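Local coordinates for protein MHC class I antigen (Anolis carolinensis, PDB 7CPO) that probably presents peptide fragments at the cell surface for recognition by T cells, as MHC class I molecules of other vertebrates do, at residues 50-62 with 169-181. Residues are numbered along the deposited sequence; the frame is centred on the assembly and turned at random.
Sequences PWISKVEKNDPDY and WLQRYLNYGKETL
Trp-51 lies with its indole against the break between helices 152-176 and 178-181, the buried, tightly packed part of the contact. Its chi1 of 54°, with CG between the backbone N and the carbonyl carbon, lays the ring on Gly-177, whose CA sits over the five-membered ring, 3.5 Å from its centroid, a CH-pi contact that a residue without a side chain allows. Round the six-membered ring of Trp-51, CE3 meets CB of Tyr-176, CZ3 meets CB of Tyr-173, and CZ2 lies 3.8 Å from CD1 of Leu-181. The indole is large enough to touch both helices, while its NE1 is satisfied by Gln-33 of the sheet below. Ile-52 is long enough to bring CD1 to 3.5 Å from CE1 of Tyr-173.

Lys-54 and Glu-179 form the looser, exposed rim. The long lysine packs CB over the Tyr-176 ring, yet its NZ donates to a lone pair of Tyr-176 O over 2.8 Å; its salt bridge to Glu-179 is long.

Toward the groove, branched Val-55 fits CG2 against the Trp-169 indole edge, 3.5 Å from CZ3. The tyrosines add hydroxyls to flat rings: OH of Tyr-62 and OH of Tyr-173 are modelled 2.4 Å apart, a hydrogen bond of doubtful length. Tyr-62 OH also hydrogen-bonds to OH of Tyr-45, and Tyr-173 OH to the bound peptide's backbone. Such a tyrosine cluster is characteristic of the closed A-pocket end of the MHC class I peptide groove.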
ATOM      1  N   PRO A  50      11.503 -11.509  -9.405  1.00 20.76           N
ATOM      2  CA  PRO A  50      12.354 -12.619  -9.871  1.00 28.23           C
ATOM      3  C   PRO A  50      13.036 -13.378  -8.745  1.00 21.75           C
ATOM      4  O   PRO A  50      13.321 -14.571  -8.889  1.00 29.21           O
ATOM      5  CB  PRO A  50      13.385 -11.913 -10.773  1.00 24.73           C
ATOM      6  CG  PRO A  50      12.748 -10.638 -11.158  1.00 23.01           C
ATOM      7  CD  PRO A  50      11.943 -10.220  -9.959  1.00 26.59           C
ATOM      8  N   TRP A  51      13.311 -12.733  -7.628  1.00 18.45           N
ATOM      9  CA  TRP A  51      14.210 -13.343  -6.664  1.00 20.60           C
ATOM     10  C   TRP A  51      13.537 -14.411  -5.811  1.00 27.23           C
ATOM     11  O   TRP A  51      14.241 -15.254  -5.241  1.00 28.28           O
ATOM     12  CB  TRP A  51      14.847 -12.261  -5.780  1.00 15.97           C
ATOM     13  CG  TRP A  51      13.913 -11.291  -5.060  1.00 20.97           C
ATOM     14  CD1 TRP A  51      13.684  -9.974  -5.384  1.00 23.97           C
ATOM     15  CD2 TRP A  51      13.148 -11.540  -3.860  1.00 17.02           C
ATOM     16  NE1 TRP A  51      12.823  -9.397  -4.469  1.00 21.84           N
ATOM     17  CE2 TRP A  51      12.477 -10.335  -3.529  1.00 20.58           C
ATOM     18  CE3 TRP A  51      12.952 -12.667  -3.045  1.00 21.02           C
ATOM     19  CZ2 TRP A  51      11.617 -10.230  -2.421  1.00 14.21           C
ATOM     20  CZ3 TRP A  51      12.099 -12.557  -1.930  1.00 14.62           C
ATOM     21  CH2 TRP A  51      11.452 -11.344  -1.633  1.00 16.10           C
ATOM     22  N   ILE A  52      12.201 -14.430  -5.733  1.00 28.97           N
ATOM     23  CA  ILE A  52      11.541 -15.412  -4.870  1.00 24.82           C
ATOM     24  C   ILE A  52      11.663 -16.831  -5.422  1.00 24.79           C
ATOM     25  O   ILE A  52      11.514 -17.796  -4.658  1.00 24.88           O
ATOM     26  CB  ILE A  52      10.068 -15.012  -4.608  1.00 18.81           C
ATOM     27  CG1 ILE A  52       9.407 -15.918  -3.563  1.00 16.94           C
ATOM     28  CG2 ILE A  52       9.255 -14.979  -5.911  1.00 16.64           C
ATOM     29  CD1 ILE A  52      10.170 -16.067  -2.289  1.00 14.46           C
ATOM     30  N   SER A  53      11.991 -17.000  -6.710  1.00 22.89           N
ATOM     31  CA  SER A  53      12.174 -18.365  -7.202  1.00 25.71           C
ATOM     32  C   SER A  53      13.393 -19.041  -6.583  1.00 24.00           C
ATOM     33  O   SER A  53      13.504 -20.270  -6.637  1.00 27.15           O
ATOM     34  CB  SER A  53      12.282 -18.400  -8.726  1.00 25.22           C
ATOM     35  OG  SER A  53      13.441 -17.726  -9.177  1.00 34.49           O
ATOM     36  N   LYS A  54      14.293 -18.281  -5.967  1.00 20.11           N
ATOM     37  CA  LYS A  54      15.408 -18.908  -5.275  1.00 18.54           C
ATOM     38  C   LYS A  54      14.946 -19.834  -4.147  1.00 20.72           C
ATOM     39  O   LYS A  54      15.726 -20.681  -3.687  1.00 18.52           O
ATOM     40  CB  LYS A  54      16.340 -17.838  -4.719  1.00 24.57           C
ATOM     41  CG  LYS A  54      17.024 -16.973  -5.759  1.00 16.04           C
ATOM     42  CD  LYS A  54      17.958 -15.999  -5.032  1.00 19.33           C
ATOM     43  CE  LYS A  54      18.575 -15.013  -5.988  1.00 21.05           C
ATOM     44  NZ  LYS A  54      19.313 -13.950  -5.277  1.00 33.53           N
ATOM     45  N   VAL A  55      13.699 -19.704  -3.689  1.00 16.25           N
ATOM     46  CA  VAL A  55      13.185 -20.598  -2.658  1.00 20.85           C
ATOM     47  C   VAL A  55      13.044 -22.033  -3.149  1.00 21.84           C
ATOM     48  O   VAL A  55      12.825 -22.936  -2.343  1.00 25.79           O
ATOM     49  CB  VAL A  55      11.832 -20.070  -2.132  1.00 14.97           C
ATOM     50  CG1 VAL A  55      10.712 -20.430  -3.087  1.00 24.75           C
ATOM     51  CG2 VAL A  55      11.554 -20.605  -0.768  1.00 24.53           C
ATOM     52  N   GLU A  56      13.195 -22.271  -4.452  1.00 24.97           N
ATOM     53  CA  GLU A  56      12.805 -23.559  -5.015  1.00 29.26           C
ATOM     54  C   GLU A  56      13.887 -24.620  -4.869  1.00 31.02           C
ATOM     55  O   GLU A  56      13.562 -25.815  -4.801  1.00 23.84           O
ATOM     56  CB  GLU A  56      12.426 -23.393  -6.485  1.00 20.42           C
ATOM     57  CG  GLU A  56      11.088 -22.713  -6.679  1.00 28.08           C
ATOM     58  CD  GLU A  56      10.939 -22.077  -8.045  1.00 38.33           C
ATOM     59  OE1 GLU A  56      11.653 -22.505  -8.990  1.00 36.81           O
ATOM     60  OE2 GLU A  56      10.108 -21.145  -8.166  1.00 32.44           O
ATOM     61  N   LYS A  57      15.162 -24.215  -4.814  1.00 25.69           N
ATOM     62  CA  LYS A  57      16.231 -25.192  -4.658  1.00 26.86           C
ATOM     63  C   LYS A  57      16.007 -26.055  -3.413  1.00 31.27           C
ATOM     64  O   LYS A  57      15.966 -27.287  -3.499  1.00 38.19           O
ATOM     65  CB  LYS A  57      17.580 -24.486  -4.599  1.00 27.57           C
ATOM     66  CG  LYS A  57      18.767 -25.430  -4.703  1.00 38.55           C
ATOM     67  CD  LYS A  57      20.047 -24.807  -4.160  1.00 41.00           C
ATOM     68  CE  LYS A  57      19.797 -24.196  -2.773  1.00 42.77           C
ATOM     69  NZ  LYS A  57      20.731 -24.688  -1.716  1.00 37.06           N
ATOM     70  N   ASN A  58      15.814 -25.424  -2.253  1.00 26.16           N
ATOM     71  CA  ASN A  58      15.606 -26.162  -1.009  1.00 30.24           C
ATOM     72  C   ASN A  58      14.156 -26.560  -0.780  1.00 31.59           C
ATOM     73  O   ASN A  58      13.902 -27.597  -0.164  1.00 36.96           O
ATOM     74  CB  ASN A  58      16.074 -25.338   0.190  1.00 28.97           C
ATOM     75  CG  ASN A  58      17.577 -25.367   0.369  1.00 42.56           C
ATOM     76  OD1 ASN A  58      18.318 -25.799  -0.523  1.00 32.08           O
ATOM     77  ND2 ASN A  58      18.040 -24.883   1.522  1.00 45.81           N
ATOM     78  N   ASP A  59      13.195 -25.772  -1.252  1.00 28.59           N
ATOM     79  CA  ASP A  59      11.778 -26.029  -0.999  1.00 29.13           C
ATOM     80  C   ASP A  59      11.018 -26.061  -2.324  1.00 27.64           C
ATOM     81  O   ASP A  59      10.238 -25.153  -2.645  1.00 19.95           O
ATOM     82  CB  ASP A  59      11.214 -24.987  -0.036  1.00 24.32           C
ATOM     83  CG  ASP A  59       9.815 -25.308   0.411  1.00 26.64           C
ATOM     84  OD1 ASP A  59       9.273 -26.348  -0.023  1.00 29.23           O
ATOM     85  OD2 ASP A  59       9.258 -24.505   1.197  1.00 31.91           O
ATOM     86  N   PRO A  60      11.210 -27.122  -3.110  1.00 27.02           N
ATOM     87  CA  PRO A  60      10.503 -27.218  -4.392  1.00 26.72           C
ATOM     88  C   PRO A  60       8.990 -27.276  -4.248  1.00 23.29           C
ATOM     89  O   PRO A  60       8.291 -27.117  -5.256  1.00 31.47           O
ATOM     90  CB  PRO A  60      11.068 -28.513  -5.004  1.00 23.96           C
ATOM     91  CG  PRO A  60      11.468 -29.326  -3.805  1.00 22.08           C
ATOM     92  CD  PRO A  60      12.008 -28.325  -2.821  1.00 19.00           C
ATOM     93  N   ASP A  61       8.458 -27.451  -3.044  1.00 18.24           N
ATOM     94  CA  ASP A  61       7.015 -27.512  -2.833  1.00 23.94           C
ATOM     95  C   ASP A  61       6.423 -26.192  -2.366  1.00 29.01           C
ATOM     96  O   ASP A  61       5.217 -26.133  -2.086  1.00 20.19           O
ATOM     97  CB  ASP A  61       6.673 -28.602  -1.819  1.00 37.56           C
ATOM     98  CG  ASP A  61       7.169 -29.972  -2.249  1.00 35.30           C
ATOM     99  OD1 ASP A  61       8.245 -30.394  -1.768  1.00 31.10           O
ATOM    100  OD2 ASP A  61       6.487 -30.611  -3.078  1.00 30.36           O
ATOM    101  N   TYR A  62       7.248 -25.143  -2.285  1.00 19.33           N
ATOM    102  CA  TYR A  62       6.826 -23.834  -1.793  1.00 18.76           C
ATOM    103  C   TYR A  62       5.527 -23.348  -2.438  1.00 19.43           C
ATOM    104  O   TYR A  62       4.609 -22.890  -1.745  1.00 19.45           O
ATOM    105  CB  TYR A  62       7.957 -22.838  -2.042  1.00 19.99           C
ATOM    106  CG  TYR A  62       7.725 -21.444  -1.527  1.00 17.85           C
ATOM    107  CD1 TYR A  62       8.006 -21.109  -0.200  1.00 19.71           C
ATOM    108  CD2 TYR A  62       7.267 -20.437  -2.377  1.00 20.60           C
ATOM    109  CE1 TYR A  62       7.816 -19.811   0.270  1.00 16.43           C
ATOM    110  CE2 TYR A  62       7.081 -19.131  -1.917  1.00 17.60           C
ATOM    111  CZ  TYR A  62       7.364 -18.828  -0.596  1.00 15.89           C
ATOM    112  OH  TYR A  62       7.162 -17.546  -0.147  1.00 15.33           O
ATOM    113  N   TRP A 169      11.662 -16.938   7.493  1.00 16.54           N
ATOM    114  CA  TRP A 169      11.406 -16.665   6.085  1.00 17.79           C
ATOM    115  C   TRP A 169      11.837 -15.249   5.716  1.00 23.25           C
ATOM    116  O   TRP A 169      12.474 -15.037   4.673  1.00 16.60           O
ATOM    117  CB  TRP A 169       9.936 -16.888   5.778  1.00 12.64           C
ATOM    118  CG  TRP A 169       9.619 -18.349   5.683  1.00 23.99           C
ATOM    119  CD1 TRP A 169       8.912 -19.084   6.578  1.00 15.08           C
ATOM    120  CD2 TRP A 169      10.026 -19.256   4.644  1.00 16.66           C
ATOM    121  NE1 TRP A 169       8.841 -20.378   6.168  1.00 20.77           N
ATOM    122  CE2 TRP A 169       9.509 -20.518   4.979  1.00 21.03           C
ATOM    123  CE3 TRP A 169      10.761 -19.118   3.467  1.00 14.77           C
ATOM    124  CZ2 TRP A 169       9.706 -21.657   4.174  1.00 13.82           C
ATOM    125  CZ3 TRP A 169      10.962 -20.249   2.661  1.00 24.20           C
ATOM    126  CH2 TRP A 169      10.437 -21.503   3.026  1.00 16.05           C
ATOM    127  N   LEU A 170      11.520 -14.276   6.576  1.00 20.46           N
ATOM    128  CA  LEU A 170      11.932 -12.905   6.328  1.00 18.58           C
ATOM    129  C   LEU A 170      13.435 -12.833   6.115  1.00 21.28           C
ATOM    130  O   LEU A 170      13.907 -12.218   5.156  1.00 18.91           O
ATOM    131  CB  LEU A 170      11.507 -12.004   7.489  1.00 15.03           C
ATOM    132  CG  LEU A 170      12.107 -10.589   7.437  1.00 21.19           C
ATOM    133  CD1 LEU A 170      11.748  -9.890   6.133  1.00 15.97           C
ATOM    134  CD2 LEU A 170      11.686  -9.741   8.636  1.00 15.83           C
ATOM    135  N   GLN A 171      14.201 -13.502   6.979  1.00 17.24           N
ATOM    136  CA  GLN A 171      15.647 -13.480   6.828  1.00 19.82           C
ATOM    137  C   GLN A 171      16.093 -14.186   5.554  1.00 18.54           C
ATOM    138  O   GLN A 171      17.066 -13.763   4.928  1.00 17.65           O
ATOM    139  CB  GLN A 171      16.312 -14.101   8.049  1.00 18.76           C
ATOM    140  CG  GLN A 171      16.236 -13.254   9.301  1.00 18.49           C
ATOM    141  CD  GLN A 171      16.373 -14.091  10.554  1.00 28.87           C
ATOM    142  OE1 GLN A 171      16.223 -15.318  10.507  1.00 30.94           O
ATOM    143  NE2 GLN A 171      16.691 -13.448  11.675  1.00 26.09           N
ATOM    144  N   ARG A 172      15.400 -15.252   5.150  1.00 18.16           N
ATOM    145  CA  ARG A 172      15.700 -15.871   3.863  1.00 19.86           C
ATOM    146  C   ARG A 172      15.389 -14.918   2.726  1.00 20.35           C
ATOM    147  O   ARG A 172      16.179 -14.781   1.788  1.00 16.76           O
ATOM    148  CB  ARG A 172      14.905 -17.166   3.670  1.00 16.62           C
ATOM    149  CG  ARG A 172      15.619 -18.411   4.045  1.00 23.16           C
ATOM    150  CD  ARG A 172      14.693 -19.618   3.966  1.00 29.86           C
ATOM    151  NE  ARG A 172      15.003 -20.526   5.068  1.00 35.24           N
ATOM    152  CZ  ARG A 172      14.151 -20.915   6.012  1.00 31.34           C
ATOM    153  NH1 ARG A 172      12.878 -20.511   6.009  1.00 33.85           N
ATOM    154  NH2 ARG A 172      14.583 -21.734   6.960  1.00 38.37           N
ATOM    155  N   TYR A 173      14.225 -14.262   2.788  1.00 21.46           N
ATOM    156  CA  TYR A 173      13.806 -13.395   1.690  1.00 19.32           C
ATOM    157  C   TYR A 173      14.776 -12.234   1.521  1.00 17.06           C
ATOM    158  O   TYR A 173      15.153 -11.891   0.395  1.00 16.05           O
ATOM    159  CB  TYR A 173      12.384 -12.894   1.944  1.00 13.73           C
ATOM    160  CG  TYR A 173      11.324 -13.985   1.917  1.00 14.29           C
ATOM    161  CD1 TYR A 173      11.537 -15.177   1.227  1.00 16.67           C
ATOM    162  CD2 TYR A 173      10.109 -13.827   2.586  1.00 14.02           C
ATOM    163  CE1 TYR A 173      10.558 -16.184   1.195  1.00 15.20           C
ATOM    164  CE2 TYR A 173       9.132 -14.815   2.554  1.00 14.38           C
ATOM    165  CZ  TYR A 173       9.367 -15.994   1.859  1.00 16.64           C
ATOM    166  OH  TYR A 173       8.410 -16.978   1.821  1.00 16.25           O
ATOM    167  N   LEU A 174      15.221 -11.643   2.632  1.00 15.07           N
ATOM    168  CA  LEU A 174      16.099 -10.484   2.553  1.00 14.73           C
ATOM    169  C   LEU A 174      17.385 -10.821   1.824  1.00 15.71           C
ATOM    170  O   LEU A 174      17.882 -10.021   1.028  1.00 15.75           O
ATOM    171  CB  LEU A 174      16.408  -9.960   3.952  1.00 13.84           C
ATOM    172  CG  LEU A 174      15.324  -9.092   4.588  1.00 13.77           C
ATOM    173  CD1 LEU A 174      15.616  -8.947   6.060  1.00 10.60           C
ATOM    174  CD2 LEU A 174      15.284  -7.728   3.901  1.00 14.78           C
ATOM    175  N   ASN A 175      17.937 -12.007   2.074  1.00 16.94           N
ATOM    176  CA  ASN A 175      19.125 -12.420   1.345  1.00 16.38           C
ATOM    177  C   ASN A 175      18.801 -12.681  -0.122  1.00 19.06           C
ATOM    178  O   ASN A 175      19.524 -12.227  -1.013  1.00 19.98           O
ATOM    179  CB  ASN A 175      19.736 -13.666   1.980  1.00 18.28           C
ATOM    180  CG  ASN A 175      20.852 -14.246   1.123  1.00 18.51           C
ATOM    181  OD1 ASN A 175      21.878 -13.607   0.938  1.00 27.74           O
ATOM    182  ND2 ASN A 175      20.644 -15.437   0.583  1.00 17.16           N
ATOM    183  N   TYR A 176      17.710 -13.413  -0.382  1.00 16.66           N
ATOM    184  CA  TYR A 176      17.277 -13.691  -1.747  1.00 18.18           C
ATOM    185  C   TYR A 176      17.189 -12.410  -2.561  1.00 19.76           C
ATOM    186  O   TYR A 176      17.723 -12.331  -3.673  1.00 20.51           O
ATOM    187  CB  TYR A 176      15.916 -14.379  -1.749  1.00 14.01           C
ATOM    188  CG  TYR A 176      15.933 -15.805  -1.310  1.00 20.44           C
ATOM    189  CD1 TYR A 176      17.127 -16.504  -1.183  1.00 20.59           C
ATOM    190  CD2 TYR A 176      14.741 -16.465  -1.009  1.00 18.69           C
ATOM    191  CE1 TYR A 176      17.128 -17.834  -0.788  1.00 15.57           C
ATOM    192  CE2 TYR A 176      14.735 -17.781  -0.609  1.00 17.05           C
ATOM    193  CZ  TYR A 176      15.924 -18.459  -0.492  1.00 22.33           C
ATOM    194  OH  TYR A 176      15.897 -19.773  -0.082  1.00 31.15           O
ATOM    195  N   GLY A 177      16.519 -11.392  -2.013  1.00 14.04           N
ATOM    196  CA  GLY A 177      16.203 -10.198  -2.780  1.00 18.76           C
ATOM    197  C   GLY A 177      16.976  -8.947  -2.419  1.00 15.74           C
ATOM    198  O   GLY A 177      16.527  -7.846  -2.725  1.00 19.34           O
ATOM    199  N   LYS A 178      18.136  -9.100  -1.780  1.00 18.46           N
ATOM    200  CA  LYS A 178      18.880  -7.945  -1.269  1.00 22.40           C
ATOM    201  C   LYS A 178      19.218  -6.934  -2.368  1.00 21.99           C
ATOM    202  O   LYS A 178      19.217  -5.720  -2.124  1.00 27.10           O
ATOM    203  CB  LYS A 178      20.164  -8.419  -0.585  1.00 24.55           C
ATOM    204  CG  LYS A 178      21.103  -9.253  -1.489  1.00 19.03           C
ATOM    205  CD  LYS A 178      22.194  -9.901  -0.653  1.00 19.21           C
ATOM    206  CE  LYS A 178      23.013 -10.903  -1.449  1.00 22.58           C
ATOM    207  NZ  LYS A 178      23.916 -10.291  -2.460  1.00 30.10           N
ATOM    208  N   GLU A 179      19.529  -7.412  -3.577  1.00 21.77           N
ATOM    209  CA  GLU A 179      19.955  -6.515  -4.649  1.00 23.25           C
ATOM    210  C   GLU A 179      18.885  -5.489  -4.982  1.00 27.67           C
ATOM    211  O   GLU A 179      19.206  -4.342  -5.309  1.00 27.02           O
ATOM    212  CB  GLU A 179      20.339  -7.306  -5.903  1.00 13.42           C
ATOM    213  CG  GLU A 179      21.135  -8.594  -5.628  1.00 40.07           C
ATOM    214  CD  GLU A 179      20.301  -9.803  -5.051  1.00 53.37           C
ATOM    215  OE1 GLU A 179      19.039  -9.870  -5.180  1.00 31.70           O
ATOM    216  OE2 GLU A 179      20.946 -10.701  -4.452  1.00 48.16           O
ATOM    217  N   THR A 180      17.615  -5.860  -4.895  1.00 25.61           N
ATOM    218  CA  THR A 180      16.570  -4.871  -5.121  1.00 26.58           C
ATOM    219  C   THR A 180      15.911  -4.387  -3.835  1.00 26.43           C
ATOM    220  O   THR A 180      15.494  -3.227  -3.774  1.00 25.48           O
ATOM    221  CB  THR A 180      15.513  -5.424  -6.086  1.00 24.85           C
ATOM    222  OG1 THR A 180      14.909  -6.596  -5.535  1.00 37.27           O
ATOM    223  CG2 THR A 180      16.158  -5.803  -7.400  1.00 30.00           C
ATOM    224  N   LEU A 181      15.845  -5.227  -2.794  1.00 20.13           N
ATOM    225  CA  LEU A 181      15.192  -4.821  -1.551  1.00 26.15           C
ATOM    226  C   LEU A 181      15.985  -3.753  -0.803  1.00 31.35           C
ATOM    227  O   LEU A 181      15.396  -2.918  -0.102  1.00 33.02           O
ATOM    228  CB  LEU A 181      14.986  -6.033  -0.647  1.00 22.51           C
ATOM    229  CG  LEU A 181      13.933  -7.039  -1.099  1.00 22.62           C
ATOM    230  CD1 LEU A 181      14.118  -8.358  -0.331  1.00 18.52           C
ATOM    231  CD2 LEU A 181      12.543  -6.459  -0.884  1.00 14.39           C
TER
HETATM  232  O   HOH W   1      16.391 -22.732  -1.636  1.00 21.96           O